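Local coordinates for beta-mannosidase (Trichoderma harzianum, PDB 4CVU), which probably hydrolyses terminal beta-linked mannose residues from the non-reducing ends of oligosaccharides, as a retaining glycoside hydrolase of family 2, at residues Phe416-Arg420 against Gly440-Glu446. Numbering follows the deposited sequence.
Sequences FNMLR and GVLLWSE
R420 runs across the indole of W444 to reach E446. With CG anti to the backbone N (chi1 164°), CB lies near W444 CG and R420 CG above W444 CD1 and NE1, on the face side. R420 CD sits over the same face, 3.8 Å from the centroid of the W444 five-membered ring and 23° off its normal, a CH-pi contact. R420 NE meets E446 OE2 at 2.6 Å, coming from above the carboxylate plane, while OE2 lies almost in the guanidinium plane. R420 NH2 completes the side-on salt bridge, reaching the syn lone pair of E446 OE1 at 3.1 Å, while NH1 pairs with E594. W444 NE1 donates to E446 OE2 over 2.8 Å, so two donors fix this oxygen. Replacing R420 by alanine would probably leave the E446 carboxylate without this charge partner and the W444 face without the CD covering it. The strands are parallel, axes 18° apart; L419 N donates to L442 O and L419 O accepts from W444 N, both at 2.9 Å. On the sheet face of L419 and L443, L419 CG packs on V441 CG1, just before the strand. With helix 430-439 they form a beta-alpha-beta unit, consistent with the catalytic (beta/alpha)8 barrel of family 2.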
loop_
_atom_site.group_PDB
_atom_site.type_symbol
_atom_site.label_atom_id
_atom_site.label_comp_id
_atom_site.label_asym_id
_atom_site.label_seq_id
_atom_site.Cartn_x
_atom_site.Cartn_y
_atom_site.Cartn_z
ATOM N N PHE A 416 22.067 18.803 19.900
ATOM C CA PHE A 416 21.130 19.106 20.963
ATOM C C PHE A 416 21.799 19.020 22.343
ATOM O O PHE A 416 22.744 18.330 22.510
ATOM C CB PHE A 416 19.928 18.126 20.958
ATOM C CG PHE A 416 18.876 18.404 19.934
ATOM C CD1 PHE A 416 19.187 18.805 18.672
ATOM C CD2 PHE A 416 17.588 18.178 20.224
ATOM C CE1 PHE A 416 18.210 18.981 17.736
ATOM C CE2 PHE A 416 16.622 18.360 19.303
ATOM C CZ PHE A 416 16.932 18.750 18.056
ATOM N N ASN A 417 21.317 19.757 23.322
ATOM C CA ASN A 417 21.576 19.447 24.715
ATOM C C ASN A 417 20.305 19.339 25.525
ATOM O O ASN A 417 20.370 19.031 26.716
ATOM C CB ASN A 417 22.572 20.424 25.345
ATOM C CG ASN A 417 22.140 21.850 25.204
ATOM O OD1 ASN A 417 20.962 22.123 25.201
ATOM N ND2 ASN A 417 23.085 22.747 24.971
ATOM N N MET A 418 19.143 19.494 24.871
ATOM C CA MET A 418 17.856 19.457 25.563
ATOM C C MET A 418 16.734 19.008 24.630
ATOM O O MET A 418 16.753 19.329 23.429
ATOM C CB MET A 418 17.510 20.869 26.121
ATOM C CG MET A 418 16.264 20.917 26.979
ATOM S SD MET A 418 15.960 22.586 27.653
ATOM C CE MET A 418 16.931 22.551 29.138
ATOM N N LEU A 419 15.808 18.219 25.193
ATOM C CA LEU A 419 14.485 18.003 24.660
ATOM C C LEU A 419 13.446 18.482 25.654
ATOM O O LEU A 419 13.564 18.258 26.881
ATOM C CB LEU A 419 14.216 16.506 24.323
ATOM C CG LEU A 419 15.123 15.851 23.301
ATOM C CD1 LEU A 419 14.944 14.334 23.295
ATOM C CD2 LEU A 419 14.876 16.393 21.920
ATOM N N ARG A 420 12.385 19.101 25.142
ATOM C CA ARG A 420 11.201 19.305 25.924
ATOM C C ARG A 420 10.260 18.152 25.715
ATOM O O ARG A 420 9.789 17.959 24.598
ATOM C CB ARG A 420 10.484 20.592 25.530
ATOM C CG ARG A 420 9.067 20.636 26.056
ATOM C CD ARG A 420 8.567 22.063 26.058
ATOM N NE ARG A 420 7.165 22.149 26.460
ATOM C CZ ARG A 420 6.153 22.580 25.711
ATOM N NH1 ARG A 420 6.311 22.968 24.453
ATOM N NH2 ARG A 420 4.945 22.624 26.237
ATOM N N GLY A 440 23.568 12.455 28.157
ATOM C CA GLY A 440 23.645 13.879 28.522
ATOM C C GLY A 440 22.660 14.833 27.866
ATOM O O GLY A 440 22.985 16.004 27.620
ATOM N N VAL A 441 21.450 14.347 27.584
ATOM C CA VAL A 441 20.413 15.186 27.022
ATOM C C VAL A 441 19.493 15.619 28.161
ATOM O O VAL A 441 18.847 14.792 28.817
ATOM C CB VAL A 441 19.654 14.425 25.901
ATOM C CG1 VAL A 441 18.616 15.298 25.226
ATOM C CG2 VAL A 441 20.621 13.833 24.866
ATOM N N LEU A 442 19.409 16.931 28.427
ATOM C CA LEU A 442 18.485 17.410 29.457
ATOM C C LEU A 442 17.060 17.213 29.014
ATOM O O LEU A 442 16.752 17.497 27.838
ATOM C CB LEU A 442 18.723 18.923 29.742
ATOM C CG LEU A 442 20.029 19.207 30.495
ATOM C CD1 LEU A 442 20.294 20.718 30.603
ATOM C CD2 LEU A 442 19.967 18.599 31.884
ATOM N N LEU A 443 16.196 16.713 29.908
ATOM C CA LEU A 443 14.794 16.519 29.642
ATOM C C LEU A 443 13.908 17.469 30.451
ATOM O O LEU A 443 13.638 17.233 31.629
ATOM C CB LEU A 443 14.359 15.066 29.925
ATOM C CG LEU A 443 14.984 14.037 29.033
ATOM C CD1 LEU A 443 14.450 12.636 29.253
ATOM C CD2 LEU A 443 14.926 14.469 27.590
ATOM N N TRP A 444 13.427 18.509 29.815
ATOM C CA TRP A 444 12.461 19.360 30.422
ATOM C C TRP A 444 11.148 18.608 30.395
ATOM O O TRP A 444 10.606 18.455 29.360
ATOM C CB TRP A 444 12.403 20.647 29.626
ATOM C CG TRP A 444 11.142 21.434 29.585
ATOM C CD1 TRP A 444 9.889 21.077 29.975
ATOM C CD2 TRP A 444 11.038 22.777 29.148
ATOM N NE1 TRP A 444 9.021 22.091 29.770
ATOM C CE2 TRP A 444 9.694 23.155 29.263
ATOM C CE3 TRP A 444 11.939 23.673 28.610
ATOM C CZ2 TRP A 444 9.237 24.419 28.902
ATOM C CZ3 TRP A 444 11.485 24.938 28.267
ATOM C CH2 TRP A 444 10.159 25.284 28.390
ATOM N N SER A 445 10.599 18.262 31.543
ATOM C CA SER A 445 9.467 17.405 31.645
ATOM C C SER A 445 8.201 18.081 32.110
ATOM O O SER A 445 8.255 19.154 32.692
ATOM C CB SER A 445 9.779 16.184 32.506
ATOM O OG SER A 445 10.972 15.638 32.062
ATOM N N GLU A 446 7.072 17.455 31.799
ATOM C CA GLU A 446 5.775 18.099 32.026
ATOM C C GLU A 446 4.753 17.118 32.569
ATOM O O GLU A 446 4.850 15.911 32.349
ATOM C CB GLU A 446 5.276 18.772 30.730
ATOM C CG GLU A 446 6.227 19.879 30.260
ATOM C CD GLU A 446 5.688 20.835 29.181
ATOM O OE1 GLU A 446 4.640 20.619 28.559
ATOM O OE2 GLU A 446 6.369 21.840 28.941
#